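Local coordinates for protein superoxide dismutase (Clostridium difficile, PDB 3TJT) that probably converts superoxide radicals into hydrogen peroxide and oxygen at an iron(III) centre, as a member of the iron/manganese superoxide dismutase family, at residues His85-Ile91 with Pro162-Asp167; Leu57-Leu61 with Ala79-Tyr83; Ala138-Leu144 with Asn200-Leu204; Thr97-Leu103 with Val192-Leu198. All blocks are in the same frame, centred on the assembly; numbering follows the deposited sequence.

How the interactions relate
Interactions 1 and 2 are buried, and interactions 3 and 4 are partly buried nearer the surface. Helix 72-90 serves both interaction 1 and interaction 2, and helix 194-202 serves both interaction 3 and interaction 4. Interaction 1 joins the two family regions near the middle of the chain and is the one that holds iron. Interaction 2 stays within the helical region and is apolar, with one sulfur-aromatic contact. Towards the surface the chemistry becomes more polar: a tyrosine hydroxyl bond in interaction 3, a threonine bond and waters in interaction 4. A salt bridge from Lys-202 to Glu-101 connects these two.

Interaction 1 (His85-Ile91 with Pro162-Asp167); sequences HKFFFDI and PIIGLD. With FE (Fe (III) ion), chain B.
This contact is part of the iron site of the iron/manganese superoxide dismutase fold, where His-85 of helix 72-90 and Asp-167 of strand 161-167 bind one iron(III) ion. His-85 NE2 lies 2.2 Å from the iron. Asp-167 OD2 is closer, 1.9 Å from the iron. The imidazole and carboxylate planes stand 81° apart. Water 1, His-30 and His-171 complete the metal site. In the second shell, His-85 ND1 is hydrogen-bonded to Gly-81 O and Asp-167 OD1 to Trp-169 N. These bonds help fix how both groups are turned towards the metal.

Away from the metal the contact is packing of rings and methyls on the strand's side chains and backbone, with no hydrogen bond between the two segments. Phe-88 has CG opposite its backbone N (chi1 -176°), which directs the ring to the strand. Asp-167 CB sits over the centre of one face, 4.0 Å from the Phe-88 ring centroid, in a CH-pi contact. The ring thus packs directly against the methylene of a metal ligand. Gly-165 O lies at the edge of the same ring, 3.4 Å from Phe-88 CD1. That oxygen is buried here and has no hydrogen-bonding partner in the model.

Phe-87 points its far edge at the corner where the strand is broken by a classic beta bulge at Ile-163 and Ile-164. Phe-87 CZ touches Pro-162 CB at 3.7 Å, and the Gly-165 N lies near the ring plane. Just past the helix end, Ile-91 CG1 packs on Ile-164 CG2 at 3.9 Å.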
loop_
_atom_site.group_PDB
_atom_site.type_symbol
_atom_site.label_atom_id
_atom_site.label_comp_id
_atom_site.label_asym_id
_atom_site.label_seq_id
_atom_site.Cartn_x
_atom_site.Cartn_y
_atom_site.Cartn_z
ATOM N N HIS A 85 13.870 5.837 -1.815
ATOM C CA HIS A 85 13.584 7.215 -1.435
ATOM C C HIS A 85 14.749 8.140 -1.747
ATOM O O HIS A 85 14.540 9.256 -2.219
ATOM C CB HIS A 85 13.146 7.304 0.028
ATOM C CG HIS A 85 11.752 6.811 0.229
ATOM N ND1 HIS A 85 11.456 5.472 0.384
ATOM C CD2 HIS A 85 10.563 7.461 0.205
ATOM C CE1 HIS A 85 10.146 5.324 0.490
ATOM N NE2 HIS A 85 9.582 6.515 0.380
ATOM N N LYS A 86 15.971 7.684 -1.499
ATOM C CA LYS A 86 17.126 8.488 -1.887
ATOM C C LYS A 86 17.033 8.786 -3.382
ATOM O O LYS A 86 17.189 9.938 -3.812
ATOM C CB LYS A 86 18.449 7.783 -1.565
ATOM C CG LYS A 86 19.666 8.668 -1.877
ATOM C CD LYS A 86 20.971 7.880 -1.944
ATOM C CE LYS A 86 21.259 7.155 -0.658
ATOM N NZ LYS A 86 22.572 6.439 -0.700
ATOM N N PHE A 87 16.755 7.750 -4.167
ATOM C CA PHE A 87 16.617 7.877 -5.615
ATOM C C PHE A 87 15.493 8.844 -5.991
ATOM O O PHE A 87 15.659 9.713 -6.851
ATOM C CB PHE A 87 16.349 6.492 -6.243
ATOM C CG PHE A 87 16.191 6.525 -7.730
ATOM C CD1 PHE A 87 17.277 6.279 -8.560
ATOM C CD2 PHE A 87 14.970 6.813 -8.306
ATOM C CE1 PHE A 87 17.137 6.311 -9.928
ATOM C CE2 PHE A 87 14.828 6.860 -9.686
ATOM C CZ PHE A 87 15.910 6.610 -10.495
ATOM N N PHE A 88 14.347 8.682 -5.340
ATOM C CA PHE A 88 13.165 9.488 -5.637
ATOM C C PHE A 88 13.393 10.987 -5.378
ATOM O O PHE A 88 13.053 11.828 -6.215
ATOM C CB PHE A 88 11.981 8.970 -4.812
ATOM C CG PHE A 88 10.677 9.654 -5.104
ATOM C CD1 PHE A 88 10.153 9.669 -6.387
ATOM C CD2 PHE A 88 9.958 10.257 -4.077
ATOM C CE1 PHE A 88 8.933 10.291 -6.661
ATOM C CE2 PHE A 88 8.737 10.886 -4.341
ATOM C CZ PHE A 88 8.222 10.894 -5.627
ATOM N N PHE A 89 13.944 11.325 -4.220
ATOM C CA PHE A 89 14.166 12.743 -3.938
ATOM C C PHE A 89 15.220 13.315 -4.893
ATOM O O PHE A 89 15.121 14.470 -5.293
ATOM C CB PHE A 89 14.506 12.972 -2.467
ATOM C CG PHE A 89 13.400 12.539 -1.527
ATOM C CD1 PHE A 89 12.086 12.944 -1.759
ATOM C CD2 PHE A 89 13.665 11.729 -0.438
ATOM C CE1 PHE A 89 11.056 12.542 -0.909
ATOM C CE2 PHE A 89 12.639 11.331 0.425
ATOM C CZ PHE A 89 11.337 11.734 0.182
ATOM N N ASP A 90 16.187 12.488 -5.297
ATOM C CA ASP A 90 17.196 12.930 -6.274
ATOM C C ASP A 90 16.639 13.146 -7.683
ATOM O O ASP A 90 17.194 13.926 -8.470
ATOM C CB ASP A 90 18.372 11.937 -6.333
ATOM C CG ASP A 90 19.381 12.152 -5.225
ATOM O OD1 ASP A 90 19.301 13.178 -4.515
ATOM O OD2 ASP A 90 20.263 11.283 -5.060
ATOM N N ILE A 91 15.543 12.468 -8.013
ATOM C CA ILE A 91 15.029 12.500 -9.377
ATOM C C ILE A 91 13.982 13.610 -9.568
ATOM O O ILE A 91 13.365 13.732 -10.625
ATOM C CB ILE A 91 14.475 11.117 -9.821
ATOM C CG1 ILE A 91 14.570 10.952 -11.340
ATOM C CG2 ILE A 91 13.032 10.909 -9.346
ATOM C CD1 ILE A 91 15.991 11.129 -11.873
ATOM N N PRO A 162 17.321 1.773 -12.680
ATOM C CA PRO A 162 16.277 2.805 -12.658
ATOM C C PRO A 162 16.788 4.109 -13.258
ATOM O O PRO A 162 17.881 4.558 -12.914
ATOM C CB PRO A 162 15.994 3.008 -11.162
ATOM C CG PRO A 162 16.665 1.893 -10.456
ATOM C CD PRO A 162 17.784 1.417 -11.331
ATOM N N ILE A 163 15.987 4.704 -14.134
ATOM C CA ILE A 163 16.321 5.962 -14.790
ATOM C C ILE A 163 15.477 7.092 -14.187
ATOM O O ILE A 163 16.014 8.091 -13.717
ATOM C CB ILE A 163 16.095 5.866 -16.303
ATOM C CG1 ILE A 163 16.908 4.693 -16.879
ATOM C CG2 ILE A 163 16.477 7.186 -17.001
ATOM C CD1 ILE A 163 18.393 4.751 -16.542
ATOM N N ILE A 164 14.155 6.934 -14.214
ATOM C CA ILE A 164 13.290 7.711 -13.316
ATOM C C ILE A 164 12.342 6.749 -12.589
ATOM O O ILE A 164 12.167 5.602 -13.002
ATOM C CB ILE A 164 12.473 8.819 -14.041
ATOM C CG1 ILE A 164 11.311 8.229 -14.846
ATOM C CG2 ILE A 164 13.392 9.716 -14.901
ATOM C CD1 ILE A 164 10.367 9.279 -15.447
ATOM N N GLY A 165 11.737 7.206 -11.503
ATOM C CA GLY A 165 10.804 6.362 -10.773
ATOM C C GLY A 165 9.856 7.221 -9.965
ATOM O O GLY A 165 10.254 8.286 -9.501
ATOM N N LEU A 166 8.618 6.752 -9.803
ATOM C CA LEU A 166 7.571 7.496 -9.097
ATOM C C LEU A 166 6.974 6.647 -7.981
ATOM O O LEU A 166 6.500 5.527 -8.211
ATOM C CB LEU A 166 6.466 7.913 -10.074
ATOM C CG LEU A 166 5.224 8.603 -9.479
ATOM C CD1 LEU A 166 5.606 9.864 -8.702
ATOM C CD2 LEU A 166 4.212 8.906 -10.586
ATOM N N ASP A 167 7.004 7.199 -6.777
ATOM C CA ASP A 167 6.420 6.587 -5.587
ATOM C C ASP A 167 4.903 6.736 -5.647
ATOM O O ASP A 167 4.391 7.853 -5.664
ATOM C CB ASP A 167 6.986 7.307 -4.357
ATOM C CG ASP A 167 6.624 6.642 -3.045
ATOM O OD1 ASP A 167 5.815 5.684 -3.035
ATOM O OD2 ASP A 167 7.163 7.074 -1.998
HETATM FE FE FE B . 7.427 6.812 -0.120
HETATM O O HOH W 1 7.183 4.653 -0.628
#

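Interaction 2 (Leu57-Leu61 with Ala79-Tyr83); sequences LCELL and AGGAY
Apolar contacts make up most of the packing between Leu-57, Leu-61 and the Ala-79 to Tyr-83 face of helix 72-90. The short helix 57-62 runs against this longer helix in the alpha-hairpin region, at 140° between the two local axis directions and 9.7 Å at closest approach. The two methyls of Leu-61 go to different partners. Leu-61 CD1 meets Tyr-83 CB at 3.6 Å. Leu-61 CD2 reaches Ala-79 CB at 4.0 Å. Leu-61 CD2 also lies against the Gly-80 backbone, 3.7 Å from Gly-80 N. Leu-57 CD1 extends to Ala-82 CB at 4.1 Å, while Leu-57 CB lies at the edge of the Tyr-83 ring, near the ring plane.

One contact involves sulfur. Cys-58 SG is 3.3 Å from Tyr-83 CE1 and 4.3 Å from the Tyr-83 ring centroid. It approaches obliquely, 53° off the ring normal. Tyr-83 swings its ring away from its own backbone N (chi1 -177°). This carries the ring along helix 57-62, from Leu-61 to Cys-58.

Leu-42 and Val-39 of helix 24-46 also pack here, so three helices meet. With no hydrogen bond between the segments, the contact rests on shape fit and dispersion, consistent with close packing of leucine methyls on the small Ala-79 and Ala-82.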
loop_
_atom_site.group_PDB
_atom_site.type_symbol
_atom_site.label_atom_id
_atom_site.label_comp_id
_atom_site.label_asym_id
_atom_site.label_seq_id
_atom_site.Cartn_x
_atom_site.Cartn_y
_atom_site.Cartn_z
ATOM N N LEU A 57 23.929 0.001 -0.694
ATOM C CA LEU A 57 22.516 -0.362 -0.767
ATOM C C LEU A 57 22.264 -1.216 -2.010
ATOM O O LEU A 57 21.497 -2.184 -1.967
ATOM C CB LEU A 57 21.612 0.886 -0.784
ATOM C CG LEU A 57 21.507 1.722 0.496
ATOM C CD1 LEU A 57 20.690 3.003 0.251
ATOM C CD2 LEU A 57 20.887 0.916 1.630
ATOM N N CYS A 58 22.911 -0.861 -3.119
ATOM C CA CYS A 58 22.752 -1.630 -4.343
ATOM C C CYS A 58 23.213 -3.070 -4.165
ATOM O O CYS A 58 22.544 -3.993 -4.625
ATOM C CB CYS A 58 23.483 -0.979 -5.518
ATOM S SG CYS A 58 22.475 0.268 -6.366
ATOM N N GLU A 59 24.347 -3.256 -3.497
ATOM C CA GLU A 59 24.848 -4.606 -3.249
ATOM C C GLU A 59 23.876 -5.415 -2.394
ATOM O O GLU A 59 23.640 -6.599 -2.653
ATOM C CB GLU A 59 26.235 -4.562 -2.602
ATOM C CG GLU A 59 27.316 -4.181 -3.602
ATOM C CD GLU A 59 28.669 -3.925 -2.960
ATOM O OE1 GLU A 59 28.726 -3.512 -1.786
ATOM O OE2 GLU A 59 29.687 -4.128 -3.655
ATOM N N LEU A 60 23.317 -4.781 -1.373
ATOM C CA LEU A 60 22.286 -5.439 -0.574
ATOM C C LEU A 60 21.108 -5.864 -1.455
ATOM O O LEU A 60 20.651 -7.013 -1.395
ATOM C CB LEU A 60 21.821 -4.533 0.569
ATOM C CG LEU A 60 22.823 -4.281 1.703
ATOM C CD1 LEU A 60 22.295 -3.221 2.662
ATOM C CD2 LEU A 60 23.145 -5.559 2.474
ATOM N N LEU A 61 20.630 -4.952 -2.291
ATOM C CA LEU A 61 19.483 -5.248 -3.141
ATOM C C LEU A 61 19.779 -6.297 -4.213
ATOM O O LEU A 61 18.874 -6.978 -4.684
ATOM C CB LEU A 61 18.944 -3.965 -3.777
ATOM C CG LEU A 61 18.375 -2.981 -2.751
ATOM C CD1 LEU A 61 17.901 -1.721 -3.454
ATOM C CD2 LEU A 61 17.233 -3.633 -1.975
ATOM N N ALA A 79 16.243 -1.768 3.076
ATOM C CA ALA A 79 17.216 -1.306 2.081
ATOM C C ALA A 79 16.459 -0.847 0.844
ATOM O O ALA A 79 16.846 0.116 0.196
ATOM C CB ALA A 79 18.230 -2.405 1.719
ATOM N N GLY A 80 15.374 -1.544 0.517
ATOM C CA GLY A 80 14.524 -1.116 -0.579
ATOM C C GLY A 80 14.009 0.294 -0.337
ATOM O O GLY A 80 14.120 1.171 -1.205
ATOM N N GLY A 81 13.440 0.511 0.845
ATOM C CA GLY A 81 12.880 1.810 1.191
ATOM C C GLY A 81 13.941 2.894 1.157
ATOM O O GLY A 81 13.718 3.981 0.620
ATOM N N ALA A 82 15.105 2.593 1.720
ATOM C CA ALA A 82 16.195 3.564 1.773
ATOM C C ALA A 82 16.697 3.911 0.378
ATOM O O ALA A 82 16.873 5.084 0.045
ATOM C CB ALA A 82 17.331 3.044 2.643
ATOM N N TYR A 83 16.933 2.889 -0.436
ATOM C CA TYR A 83 17.421 3.117 -1.787
ATOM C C TYR A 83 16.398 3.891 -2.615
ATOM O O TYR A 83 16.738 4.874 -3.282
ATOM C CB TYR A 83 17.748 1.792 -2.484
ATOM C CG TYR A 83 18.335 2.011 -3.858
ATOM C CD1 TYR A 83 19.695 2.224 -4.018
ATOM C CD2 TYR A 83 17.526 2.037 -4.986
ATOM C CE1 TYR A 83 20.240 2.442 -5.267
ATOM C CE2 TYR A 83 18.064 2.265 -6.242
ATOM C CZ TYR A 83 19.422 2.460 -6.371
ATOM O OH TYR A 83 19.965 2.683 -7.615
#

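Interaction 3 (Ala138-Leu144 with Asn200-Leu204); sequences ATKDGKL and NYKNL
A type I beta turn from Thr-139 to Gly-142 links strands 132-138 and 144-150 in a beta hairpin, and Tyr-201 and Leu-204 near the chain's C-terminal end pack against it. Backbone bonds from Gly-142 N to Thr-139 O and from Thr-139 N to Lys-143 O hold the hairpin end. Gly-142 has a positive phi of 94°, a backbone shape that favours glycine.

Leu-204 lays its CD1 methyl against the turn. Leu-204 CD1 is 3.8 Å from Ala-138 CB and 3.7 Å from Thr-139 O. Ala-138 CB also meets the edge of the Tyr-201 ring. Leu-144 CD2 touches Tyr-201 CE1 at 3.7 Å by an oblique approach. Around them, Ala-106 of helix 101-111 touches both Leu-144 and Tyr-201. Ile-163 of strand 161-167 also packs on Tyr-201. The contact thus ties the hairpin end to the last helix, away from the metal site.

Within the turn, Thr-139 OG1 donates to Asp-141 OD1 at 2.5 Å, from above the carboxylate plane. Across the contact, the first torsion of Tyr-201 is trans (chi1 -171°), and its ring reaches the turn with the hydroxyl leading. Gly-142 O lies in the plane of that ring. Tyr-201 OH donates to Gly-142 O at 2.6 Å, on a lone pair in the carbonyl plane, with a C=O...O angle of 124°.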
loop_
_atom_site.group_PDB
_atom_site.type_symbol
_atom_site.label_atom_id
_atom_site.label_comp_id
_atom_site.label_asym_id
_atom_site.label_seq_id
_atom_site.Cartn_x
_atom_site.Cartn_y
_atom_site.Cartn_z
ATOM N N ALA A 138 16.479 0.644 -17.554
ATOM C CA ALA A 138 17.314 0.260 -18.690
ATOM C C ALA A 138 18.012 -1.063 -18.413
ATOM O O ALA A 138 18.447 -1.331 -17.285
ATOM C CB ALA A 138 18.347 1.333 -18.972
ATOM N N THR A 139 18.118 -1.894 -19.442
ATOM C CA THR A 139 18.989 -3.057 -19.364
ATOM C C THR A 139 20.442 -2.594 -19.437
ATOM O O THR A 139 20.722 -1.423 -19.689
ATOM C CB THR A 139 18.718 -4.030 -20.518
ATOM O OG1 THR A 139 18.959 -3.363 -21.761
ATOM C CG2 THR A 139 17.283 -4.511 -20.481
ATOM N N LYS A 140 21.371 -3.516 -19.220
ATOM C CA LYS A 140 22.786 -3.175 -19.259
ATOM C C LYS A 140 23.190 -2.568 -20.597
ATOM O O LYS A 140 24.130 -1.781 -20.662
ATOM C CB LYS A 140 23.648 -4.401 -18.937
ATOM C CG LYS A 140 23.590 -4.819 -17.475
ATOM C CD LYS A 140 24.364 -6.111 -17.227
ATOM C CE LYS A 140 24.455 -6.431 -15.737
ATOM N NZ LYS A 140 23.115 -6.493 -15.081
ATOM N N ASP A 141 22.464 -2.910 -21.656
ATOM C CA ASP A 141 22.793 -2.425 -22.994
ATOM C C ASP A 141 22.063 -1.131 -23.372
ATOM O O ASP A 141 22.212 -0.630 -24.490
ATOM C CB ASP A 141 22.538 -3.513 -24.045
ATOM C CG ASP A 141 21.078 -3.612 -24.452
ATOM O OD1 ASP A 141 20.286 -4.246 -23.720
ATOM O OD2 ASP A 141 20.722 -3.065 -25.519
ATOM N N GLY A 142 21.270 -0.596 -22.442
ATOM C CA GLY A 142 20.647 0.703 -22.629
ATOM C C GLY A 142 19.245 0.698 -23.215
ATOM O O GLY A 142 18.702 1.754 -23.540
ATOM N N LYS A 143 18.655 -0.484 -23.354
ATOM C CA LYS A 143 17.288 -0.597 -23.848
ATOM C C LYS A 143 16.322 -0.162 -22.743
ATOM O O LYS A 143 16.432 -0.636 -21.618
ATOM C CB LYS A 143 16.999 -2.047 -24.252
ATOM C CG LYS A 143 15.618 -2.281 -24.829
ATOM C CD LYS A 143 15.477 -1.621 -26.188
ATOM C CE LYS A 143 14.139 -1.945 -26.837
ATOM N NZ LYS A 143 13.939 -1.166 -28.096
ATOM N N LEU A 144 15.383 0.726 -23.065
ATOM C CA LEU A 144 14.446 1.243 -22.058
ATOM C C LEU A 144 13.110 0.507 -22.043
ATOM O O LEU A 144 12.617 0.072 -23.081
ATOM C CB LEU A 144 14.186 2.737 -22.281
ATOM C CG LEU A 144 15.387 3.679 -22.194
ATOM C CD1 LEU A 144 14.981 5.111 -22.597
ATOM C CD2 LEU A 144 16.004 3.654 -20.802
ATOM N N ASN A 200 21.750 9.162 -14.714
ATOM C CA ASN A 200 21.425 7.773 -14.425
ATOM C C ASN A 200 21.620 6.876 -15.644
ATOM O O ASN A 200 22.115 5.751 -15.531
ATOM C CB ASN A 200 19.980 7.651 -13.920
ATOM C CG ASN A 200 19.793 8.251 -12.537
ATOM O OD1 ASN A 200 20.758 8.474 -11.809
ATOM N ND2 ASN A 200 18.540 8.508 -12.165
ATOM N N TYR A 201 21.224 7.369 -16.809
ATOM C CA TYR A 201 21.330 6.595 -18.036
ATOM C C TYR A 201 22.786 6.483 -18.478
ATOM O O TYR A 201 23.221 5.429 -18.941
ATOM C CB TYR A 201 20.482 7.224 -19.141
ATOM C CG TYR A 201 20.349 6.376 -20.383
ATOM C CD1 TYR A 201 19.678 5.163 -20.346
ATOM C CD2 TYR A 201 20.895 6.789 -21.595
ATOM C CE1 TYR A 201 19.543 4.387 -21.474
ATOM C CE2 TYR A 201 20.766 6.015 -22.734
ATOM C CZ TYR A 201 20.095 4.815 -22.666
ATOM O OH TYR A 201 19.961 4.037 -23.789
ATOM N N LYS A 202 23.540 7.565 -18.325
ATOM C CA LYS A 202 24.948 7.559 -18.717
ATOM C C LYS A 202 25.795 6.646 -17.845
ATOM O O LYS A 202 26.846 6.175 -18.278
ATOM C CB LYS A 202 25.533 8.970 -18.671
ATOM C CG LYS A 202 25.094 9.869 -19.804
ATOM C CD LYS A 202 25.781 11.217 -19.665
ATOM C CE LYS A 202 25.512 12.106 -20.860
ATOM N NZ LYS A 202 26.133 13.454 -20.667
ATOM N N ASN A 203 25.346 6.402 -16.616
ATOM C CA ASN A 203 26.140 5.633 -15.663
ATOM C C ASN A 203 26.153 4.137 -15.925
ATOM O O ASN A 203 26.865 3.393 -15.254
ATOM C CB ASN A 203 25.717 5.923 -14.225
ATOM C CG ASN A 203 26.347 7.187 -13.689
ATOM O OD1 ASN A 203 27.482 7.518 -14.033
ATOM N ND2 ASN A 203 25.616 7.906 -12.847
ATOM N N LEU A 204 25.368 3.701 -16.900
ATOM C CA LEU A 204 25.443 2.325 -17.370
ATOM C C LEU A 204 26.849 2.049 -17.891
ATOM O O LEU A 204 27.404 2.862 -18.632
ATOM C CB LEU A 204 24.435 2.092 -18.491
ATOM C CG LEU A 204 22.970 2.039 -18.076
ATOM C CD1 LEU A 204 22.097 2.004 -19.314
ATOM C CD2 LEU A 204 22.734 0.820 -17.201
#

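Interaction 4 (Thr97-Leu103 with Val192-Leu198); sequences TIPSESL and VNWNGAL
Thr-97 meets Trp-194 at the N-terminal end of helix 194-202, a capped helix start in the C-terminal region of the superoxide dismutase fold. Asn-193 is the N-cap, and its OD1 accepts from Gly-196 N, which lies well above the carbonyl plane. Thr-97 adds a bond from the other segment. Thr-97 OG1 sits between its own backbone N and carbonyl carbon (chi1 69°) and accepts from Trp-194 N at 2.9 Å. The bond is nearly straight, with an angle of 164° at the hydrogen. The Thr-97 CG2 methyl turns to Asn-195 ND2.

The Trp-194 indole is clamped between two side chains. Pro-99 lies over one face, and Pro-99 CD is 4.0 Å from the centroid of the Trp-194 five-membered ring in a CH-pi contact. Val-192 CG1 lies over the opposite face, offset toward the rim. Leu-103 CD2 comes in at the edge, 4.0 Å from Trp-194 CE3. Leu-103 CD2 also touches Ala-197 CB at 3.6 Å.

The Leu-198 side chain leaves the backbone extended from N through CG (chi1 176°), which sends its methyls to the start of helix 101-111. Leu-198 CD1 packs on Leu-103 CB at 3.8 Å. Leu-198 CD2 lies against the Glu-101 chain, whose OE1 forms a salt bridge with Lys-202. Waters also join the segments. Water 3 links Ile-98 O, Ser-100 OG and Asn-195 OD1. Water 4 accepts from Ser-100 N and donates to Trp-194 O at 2.8 Å.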
loop_
_atom_site.group_PDB
_atom_site.type_symbol
_atom_site.label_atom_id
_atom_site.label_comp_id
_atom_site.label_asym_id
_atom_site.label_seq_id
_atom_site.Cartn_x
_atom_site.Cartn_y
_atom_site.Cartn_z
ATOM N N THR A 97 13.838 21.368 -16.431
ATOM C CA THR A 97 14.708 20.459 -17.173
ATOM C C THR A 97 13.914 19.763 -18.270
ATOM O O THR A 97 12.701 19.634 -18.164
ATOM C CB THR A 97 15.296 19.358 -16.256
ATOM O OG1 THR A 97 14.247 18.462 -15.858
ATOM C CG2 THR A 97 15.955 19.960 -15.031
ATOM N N ILE A 98 14.593 19.316 -19.326
ATOM C CA ILE A 98 13.936 18.552 -20.381
ATOM C C ILE A 98 14.852 17.413 -20.800
ATOM O O ILE A 98 16.048 17.450 -20.516
ATOM C CB ILE A 98 13.592 19.424 -21.619
ATOM C CG1 ILE A 98 14.864 19.911 -22.320
ATOM C CG2 ILE A 98 12.685 20.610 -21.232
ATOM C CD1 ILE A 98 14.582 20.652 -23.612
ATOM N N PRO A 99 14.289 16.380 -21.446
ATOM C CA PRO A 99 15.140 15.279 -21.908
ATOM C C PRO A 99 16.182 15.782 -22.905
ATOM O O PRO A 99 15.877 16.669 -23.698
ATOM C CB PRO A 99 14.157 14.350 -22.625
ATOM C CG PRO A 99 12.824 14.624 -21.982
ATOM C CD PRO A 99 12.855 16.117 -21.666
ATOM N N SER A 100 17.382 15.214 -22.866
ATOM C CA SER A 100 18.420 15.582 -23.828
ATOM C C SER A 100 19.390 14.438 -24.094
ATOM O O SER A 100 19.351 13.405 -23.423
ATOM C CB SER A 100 19.183 16.819 -23.344
ATOM O OG SER A 100 19.979 16.545 -22.208
ATOM N N GLU A 101 20.246 14.630 -25.094
ATOM C CA GLU A 101 21.342 13.709 -25.381
ATOM C C GLU A 101 20.859 12.270 -25.555
ATOM O O GLU A 101 19.806 12.038 -26.143
ATOM C CB GLU A 101 22.446 13.822 -24.317
ATOM C CG GLU A 101 23.043 15.234 -24.215
ATOM C CD GLU A 101 24.194 15.342 -23.215
ATOM O OE1 GLU A 101 24.904 14.338 -22.992
ATOM O OE2 GLU A 101 24.401 16.443 -22.655
ATOM N N SER A 102 21.638 11.308 -25.071
ATOM C CA SER A 102 21.345 9.908 -25.358
ATOM C C SER A 102 20.025 9.424 -24.752
ATOM O O SER A 102 19.401 8.521 -25.288
ATOM C CB SER A 102 22.500 8.999 -24.924
ATOM O OG SER A 102 22.739 9.090 -23.530
ATOM N N LEU A 103 19.605 10.019 -23.638
ATOM C CA LEU A 103 18.344 9.601 -23.024
ATOM C C LEU A 103 17.169 10.049 -23.881
ATOM O O LEU A 103 16.234 9.285 -24.116
ATOM C CB LEU A 103 18.225 10.125 -21.587
ATOM C CG LEU A 103 16.920 9.775 -20.857
ATOM C CD1 LEU A 103 16.689 8.267 -20.848
ATOM C CD2 LEU A 103 16.950 10.324 -19.440
ATOM N N VAL A 192 10.053 16.276 -12.556
ATOM C CA VAL A 192 11.065 15.278 -12.921
ATOM C C VAL A 192 12.376 15.965 -13.294
ATOM O O VAL A 192 12.384 16.921 -14.079
ATOM C CB VAL A 192 10.607 14.395 -14.091
ATOM C CG1 VAL A 192 11.764 13.487 -14.558
ATOM C CG2 VAL A 192 9.402 13.558 -13.693
ATOM N N ASN A 193 13.480 15.490 -12.723
ATOM C CA ASN A 193 14.805 16.022 -13.034
ATOM C C ASN A 193 15.427 15.251 -14.199
ATOM O O ASN A 193 16.086 14.227 -14.005
ATOM C CB ASN A 193 15.718 15.960 -11.802
ATOM C CG ASN A 193 17.103 16.554 -12.061
ATOM O OD1 ASN A 193 17.432 16.926 -13.184
ATOM N ND2 ASN A 193 17.919 16.628 -11.020
ATOM N N TRP A 194 15.215 15.751 -15.409
ATOM C CA TRP A 194 15.684 15.057 -16.606
ATOM C C TRP A 194 17.204 15.047 -16.725
ATOM O O TRP A 194 17.770 14.141 -17.340
ATOM C CB TRP A 194 15.013 15.610 -17.873
ATOM C CG TRP A 194 13.592 15.165 -17.950
ATOM C CD1 TRP A 194 12.474 15.924 -17.749
ATOM C CD2 TRP A 194 13.135 13.825 -18.179
ATOM N NE1 TRP A 194 11.344 15.137 -17.857
ATOM C CE2 TRP A 194 11.725 13.848 -18.128
ATOM C CE3 TRP A 194 13.785 12.612 -18.437
ATOM C CZ2 TRP A 194 10.949 12.699 -18.316
ATOM C CZ3 TRP A 194 13.015 11.473 -18.631
ATOM C CH2 TRP A 194 11.612 11.525 -18.571
ATOM N N ASN A 195 17.869 16.038 -16.140
ATOM C CA ASN A 195 19.334 16.023 -16.119
ATOM C C ASN A 195 19.863 14.902 -15.230
ATOM O O ASN A 195 20.837 14.229 -15.575
ATOM C CB ASN A 195 19.895 17.376 -15.680
ATOM C CG ASN A 195 19.458 18.506 -16.601
ATOM O OD1 ASN A 195 19.158 18.280 -17.772
ATOM N ND2 ASN A 195 19.406 19.722 -16.070
ATOM N N GLY A 196 19.205 14.695 -14.094
ATOM C CA GLY A 196 19.545 13.586 -13.217
ATOM C C GLY A 196 19.250 12.261 -13.905
ATOM O O GLY A 196 20.039 11.312 -13.812
ATOM N N ALA A 197 18.121 12.197 -14.603
ATOM C CA ALA A 197 17.759 11.003 -15.357
ATOM C C ALA A 197 18.832 10.685 -16.402
ATOM O O ALA A 197 19.215 9.525 -16.583
ATOM C CB ALA A 197 16.408 11.173 -16.021
ATOM N N LEU A 198 19.315 11.717 -17.087
ATOM C CA LEU A 198 20.375 11.535 -18.080
ATOM C C LEU A 198 21.633 10.962 -17.433
ATOM O O LEU A 198 22.276 10.068 -17.991
ATOM C CB LEU A 198 20.696 12.866 -18.774
ATOM C CG LEU A 198 21.856 12.838 -19.781
ATOM C CD1 LEU A 198 21.568 11.877 -20.913
ATOM C CD2 LEU A 198 22.100 14.234 -20.327
HETATM O O HOH W 2 12.417 19.674 -13.988
HETATM O O HOH W 3 18.538 16.619 -19.900
HETATM O O HOH W 4 17.732 13.949 -20.173
#